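PDB 4OPC: digeranylgeranylglycerophospholipid reductase from Sulfolobus acidocaldarius, which uses FAD to hydrogenate the double bonds of geranylgeranyl chains, turning unsaturated archaeols into the saturated archaeols of archaeal membrane lipids. Local coordinates for residues G135-N140 against N144-V149; L276-W281 against L425-S430. One frame throughout, in Å; residues are numbered along the deposited sequence.

Contact 1: G135-N140 against N144-V149; sequences GAVLFN and NEELTV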
# COMPACT_ATOMS: atom_id res chain seq x y z
N GLY A 135 -9.84 -23.30 -5.20
CA GLY A 135 -9.45 -22.87 -6.53
C GLY A 135 -10.40 -21.83 -7.07
O GLY A 135 -11.01 -21.07 -6.30
N ALA A 136 -10.53 -21.77 -8.40
CA ALA A 136 -11.32 -20.72 -9.03
C ALA A 136 -11.85 -21.16 -10.38
O ALA A 136 -11.24 -21.99 -11.05
CB ALA A 136 -10.49 -19.49 -9.20
N VAL A 137 -12.98 -20.60 -10.77
CA VAL A 137 -13.41 -20.68 -12.16
C VAL A 137 -12.86 -19.47 -12.88
O VAL A 137 -13.02 -18.33 -12.41
CB VAL A 137 -14.93 -20.72 -12.28
CG1 VAL A 137 -15.34 -20.83 -13.73
CG2 VAL A 137 -15.49 -21.91 -11.50
N LEU A 138 -12.16 -19.72 -13.98
CA LEU A 138 -11.46 -18.69 -14.74
C LEU A 138 -12.08 -18.52 -16.10
O LEU A 138 -12.51 -19.49 -16.72
CB LEU A 138 -10.00 -19.09 -14.96
CG LEU A 138 -9.18 -19.51 -13.74
CD1 LEU A 138 -7.80 -19.90 -14.23
CD2 LEU A 138 -9.09 -18.38 -12.72
N PHE A 139 -12.10 -17.29 -16.58
CA PHE A 139 -12.44 -17.05 -17.97
C PHE A 139 -11.24 -16.46 -18.69
O PHE A 139 -10.82 -15.33 -18.41
CB PHE A 139 -13.66 -16.12 -18.10
CG PHE A 139 -14.13 -15.98 -19.51
CD1 PHE A 139 -14.13 -17.06 -20.36
CD2 PHE A 139 -14.55 -14.76 -19.99
CE1 PHE A 139 -14.55 -16.94 -21.67
CE2 PHE A 139 -14.97 -14.63 -21.29
CZ PHE A 139 -14.97 -15.71 -22.13
N ASN A 140 -10.67 -17.26 -19.59
CA ASN A 140 -9.50 -16.87 -20.37
C ASN A 140 -9.99 -16.26 -21.67
O ASN A 140 -10.52 -16.97 -22.53
CB ASN A 140 -8.65 -18.12 -20.63
CG ASN A 140 -7.36 -17.83 -21.37
OD1 ASN A 140 -7.27 -16.89 -22.16
ND2 ASN A 140 -6.35 -18.65 -21.12
N ASN A 144 -10.65 -17.85 -25.19
CA ASN A 144 -12.11 -17.87 -25.10
C ASN A 144 -12.64 -19.16 -24.45
O ASN A 144 -13.52 -19.83 -24.99
CB ASN A 144 -12.73 -17.68 -26.49
CG ASN A 144 -14.22 -17.41 -26.43
OD1 ASN A 144 -14.71 -16.83 -25.46
ND2 ASN A 144 -14.94 -17.83 -27.46
N GLU A 145 -12.08 -19.49 -23.29
CA GLU A 145 -12.42 -20.71 -22.56
C GLU A 145 -12.72 -20.38 -21.11
O GLU A 145 -12.02 -19.58 -20.49
CB GLU A 145 -11.23 -21.66 -22.51
CG GLU A 145 -10.76 -22.32 -23.77
CD GLU A 145 -9.56 -23.20 -23.48
OE1 GLU A 145 -9.70 -24.44 -23.51
OE2 GLU A 145 -8.48 -22.65 -23.18
N GLU A 146 -13.72 -21.06 -20.56
CA GLU A 146 -13.95 -21.07 -19.13
C GLU A 146 -13.31 -22.34 -18.59
O GLU A 146 -13.52 -23.43 -19.13
CB GLU A 146 -15.45 -21.05 -18.85
CG GLU A 146 -15.88 -20.84 -17.42
CD GLU A 146 -17.38 -20.63 -17.31
OE1 GLU A 146 -18.06 -20.70 -18.35
OE2 GLU A 146 -17.88 -20.40 -16.19
N LEU A 147 -12.50 -22.18 -17.54
CA LEU A 147 -11.72 -23.28 -16.98
C LEU A 147 -11.88 -23.32 -15.47
O LEU A 147 -11.95 -22.28 -14.83
CB LEU A 147 -10.23 -23.06 -17.30
CG LEU A 147 -9.86 -22.91 -18.77
CD1 LEU A 147 -8.98 -21.69 -18.97
CD2 LEU A 147 -9.17 -24.16 -19.27
N THR A 148 -11.89 -24.52 -14.91
CA THR A 148 -11.84 -24.68 -13.47
C THR A 148 -10.43 -25.09 -13.07
O THR A 148 -9.91 -26.11 -13.54
CB THR A 148 -12.84 -25.74 -13.02
OG1 THR A 148 -14.16 -25.18 -13.06
CG2 THR A 148 -12.54 -26.20 -11.62
N VAL A 149 -9.82 -24.29 -12.21
CA VAL A 149 -8.49 -24.59 -11.71
C VAL A 149 -8.56 -24.89 -10.22
O VAL A 149 -9.02 -24.06 -9.43
CB VAL A 149 -7.52 -23.43 -11.99
CG1 VAL A 149 -6.24 -23.59 -11.18
CG2 VAL A 149 -7.23 -23.34 -13.49

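Contact 2: L276-W281 against L425-S430; sequences LYTMAW and LNYPRS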
# COMPACT_ATOMS: atom_id res chain seq x y z
N LEU A 276 -5.67 -6.21 6.56
CA LEU A 276 -6.75 -7.14 6.89
C LEU A 276 -6.44 -7.81 8.21
O LEU A 276 -5.31 -8.26 8.42
CB LEU A 276 -6.82 -8.24 5.83
CG LEU A 276 -7.72 -8.20 4.60
CD1 LEU A 276 -7.77 -9.61 4.00
CD2 LEU A 276 -9.11 -7.67 4.88
N TYR A 277 -7.42 -7.90 9.10
CA TYR A 277 -7.19 -8.48 10.42
C TYR A 277 -6.58 -9.87 10.34
O TYR A 277 -5.68 -10.20 11.12
CB TYR A 277 -8.47 -8.49 11.25
CG TYR A 277 -8.81 -7.14 11.84
CD1 TYR A 277 -7.87 -6.43 12.58
CD2 TYR A 277 -10.06 -6.57 11.65
CE1 TYR A 277 -8.18 -5.20 13.14
CE2 TYR A 277 -10.37 -5.33 12.20
CZ TYR A 277 -9.42 -4.67 12.93
OH TYR A 277 -9.72 -3.44 13.49
N THR A 278 -7.06 -10.68 9.40
CA THR A 278 -6.30 -11.85 8.97
C THR A 278 -6.12 -11.83 7.46
O THR A 278 -7.07 -11.56 6.71
CB THR A 278 -6.90 -13.20 9.42
OG1 THR A 278 -6.08 -14.25 8.90
CG2 THR A 278 -8.32 -13.38 8.91
N MET A 279 -4.90 -12.13 7.03
CA MET A 279 -4.56 -12.23 5.61
C MET A 279 -4.52 -13.69 5.19
O MET A 279 -4.13 -14.01 4.07
CB MET A 279 -3.22 -11.54 5.34
CG MET A 279 -3.28 -10.04 5.65
SD MET A 279 -1.65 -9.26 5.75
CE MET A 279 -1.31 -8.97 4.03
N ALA A 280 -4.96 -14.59 6.09
CA ALA A 280 -4.97 -16.03 5.81
C ALA A 280 -6.28 -16.65 6.25
O ALA A 280 -6.81 -16.32 7.31
CB ALA A 280 -3.81 -16.72 6.53
N TRP A 281 -6.79 -17.59 5.45
CA TRP A 281 -7.90 -18.42 5.88
C TRP A 281 -7.72 -19.78 5.20
O TRP A 281 -6.68 -20.05 4.59
CB TRP A 281 -9.22 -17.75 5.51
CG TRP A 281 -10.38 -18.29 6.26
CD1 TRP A 281 -11.42 -19.02 5.74
CD2 TRP A 281 -10.62 -18.17 7.66
NE1 TRP A 281 -12.30 -19.35 6.74
CE2 TRP A 281 -11.83 -18.85 7.93
CE3 TRP A 281 -9.94 -17.56 8.71
CZ2 TRP A 281 -12.37 -18.93 9.21
CZ3 TRP A 281 -10.48 -17.64 9.99
CH2 TRP A 281 -11.68 -18.32 10.22
N LEU A 425 2.06 -6.45 18.24
CA LEU A 425 3.20 -7.27 18.65
C LEU A 425 2.74 -8.52 19.40
O LEU A 425 3.48 -9.49 19.53
CB LEU A 425 4.20 -6.45 19.48
CG LEU A 425 4.83 -5.28 18.71
CD1 LEU A 425 5.85 -4.54 19.56
CD2 LEU A 425 5.45 -5.75 17.41
N ASN A 426 1.49 -8.49 19.87
CA ASN A 426 0.87 -9.66 20.48
C ASN A 426 -0.23 -10.23 19.59
O ASN A 426 -1.28 -10.68 20.07
CB ASN A 426 0.31 -9.32 21.86
CG ASN A 426 1.40 -8.99 22.86
OD1 ASN A 426 2.14 -9.88 23.29
ND2 ASN A 426 1.51 -7.72 23.23
N TYR A 427 0.01 -10.21 18.28
CA TYR A 427 -0.93 -10.77 17.32
C TYR A 427 -1.26 -12.22 17.70
O TYR A 427 -0.37 -12.97 18.11
CB TYR A 427 -0.33 -10.70 15.91
CG TYR A 427 -1.34 -11.09 14.85
CD1 TYR A 427 -2.19 -10.14 14.30
CD2 TYR A 427 -1.48 -12.42 14.46
CE1 TYR A 427 -3.14 -10.49 13.36
CE2 TYR A 427 -2.43 -12.78 13.53
CZ TYR A 427 -3.25 -11.82 12.98
OH TYR A 427 -4.19 -12.20 12.05
N PRO A 428 -2.54 -12.62 17.56
CA PRO A 428 -2.99 -13.96 17.95
C PRO A 428 -2.15 -15.06 17.32
O PRO A 428 -1.89 -15.00 16.12
CB PRO A 428 -4.41 -14.04 17.37
CG PRO A 428 -4.84 -12.66 17.17
CD PRO A 428 -3.63 -11.78 17.05
N ARG A 429 -1.76 -16.06 18.10
CA ARG A 429 -0.91 -17.12 17.58
C ARG A 429 -1.70 -18.18 16.82
O ARG A 429 -1.12 -19.02 16.14
CB ARG A 429 -0.10 -17.77 18.70
CG ARG A 429 0.78 -16.80 19.47
CD ARG A 429 1.67 -16.00 18.54
NE ARG A 429 2.48 -16.87 17.68
CZ ARG A 429 3.57 -16.47 17.02
NH1 ARG A 429 3.99 -15.21 17.12
NH2 ARG A 429 4.24 -17.33 16.27
N SER A 430 -3.02 -18.13 16.93
CA SER A 430 -3.88 -19.06 16.22
C SER A 430 -5.21 -18.37 15.89
O SER A 430 -5.54 -17.35 16.48
CB SER A 430 -4.13 -20.30 17.07
OG SER A 430 -5.17 -20.07 18.00

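Contact 1: G135-N140 against N144-V149
Ala136 and Val149 pair at the open end of an antiparallel beta hairpin, whose strands 132-140 and 145-150 lie side by side in a four-stranded sheet. Six backbone hydrogen bonds alternate in couples, Ala136 with Val149, Leu138 with Leu147 and Asn140 with Glu145; the bond from Leu138 N to Leu147 O is short and nearly straight (2.7 Å, 177°). Where the hairpin turns, Asn144 and Glu145 stand opposite the single Asn140, a G1 beta bulge.

The tight side carries Ala136, Leu138, Leu147 and Val149. Leu138 turns CG away from its carbonyl carbon (chi1 -52°), and its CD1 meets Val149 CG2 at 3.6 Å. Its side chain lies about 6 Å from the bound dihydroflavin cofactor. Farther along, Leu147 CD1 lies 4.0 Å from Asn140 CB. Trp118, Leu33 and Ala123, the last a residue of the FAD site, help to cover the apolar part of this face. Toward the turn it also carries Asn140, whose OD1 accepts from Arg142 N and Thr143 N, and Glu145, whose OE2 bonds Thr143 OG1.

On the other face, packing is looser toward the turn, and Glu146 is exposed; its extended chain leans diagonally, OE2 lying 3.6 Å from Val137 CG1. The Phe139 ring, partly exposed, runs alongside the Asn144 side chain, ring and amide planes 63° apart. Asn144 OD1 approaches the ring edge, 3.5 Å from Phe139 CZ.

Contact 2: L276-W281 against L425-S430
Tyr427 reaches across to the backbone of Tyr277 between two chain runs that do not pair as strands: the nearest CA atoms, those of Tyr277 and Tyr427, are 9.6 Å apart, and 425-430 contains no strand where it links helices 410-425 and 434-452. A single side chain spans the gap. With CG anti to its backbone N (chi1 -172°), Tyr427 extends its ring toward 276-281, and its hydroxyl donates a 2.7 Å hydrogen bond from OH to Tyr277 O. This carbonyl oxygen sits at the ring edge, in the ring plane; in turn, the hydroxyl approaches in the carbonyl plane, with a C=O...OH angle of 146°. Beside the bond, Thr278 CA passes 3.7 Å from Tyr427 OH, a van der Waals approach.

Neighbouring groups pack against the ring and bond the peptide segment. Pro428 lays CD over one face of the Tyr427 ring, offset toward the rim, and Trp437 of helix 434-452 meets that ring edge-to-face. Thr278 OG1 donates to Ala280 O at 2.7 Å, on a lone pair of that carbonyl, closing locally over Met279; Asn334 ND2 also bonds this hydroxyl. The Tyr277 phenol plays no part in the bridge: its OH bonds Asp442 and Arg274.

The contact joins the C-terminal helical region to the approach to strand 280-281. With just 80 Å² buried in all, it depends on direction more than on area: one directional bond pairs the hydroxyl with a buried main-chain oxygen and fixes the phenol's reach with little packing.

From the N terminus, after strands and helices that include the first FAD-binding segments and strands of the eight-stranded sheet, the chain enters contact 1, where only three residues separate 135-140 from 144-149: a local hairpin closure beside N-terminal strand 3-6. Contact 2 opens much later, at 276-281, and closes at 425-430 after 143 intervening residues, mostly helical. The two loops therefore follow in series, neither nested nor crossed. The centres of contact 1 and contact 2 are about 31 Å apart. Contact 1 joins two neighbouring strands of the four-stranded sheet, whereas contact 2 ties the loop just before edge strand 280-281 of the six-stranded sheet to the loop between helices 410-425 and 434-452.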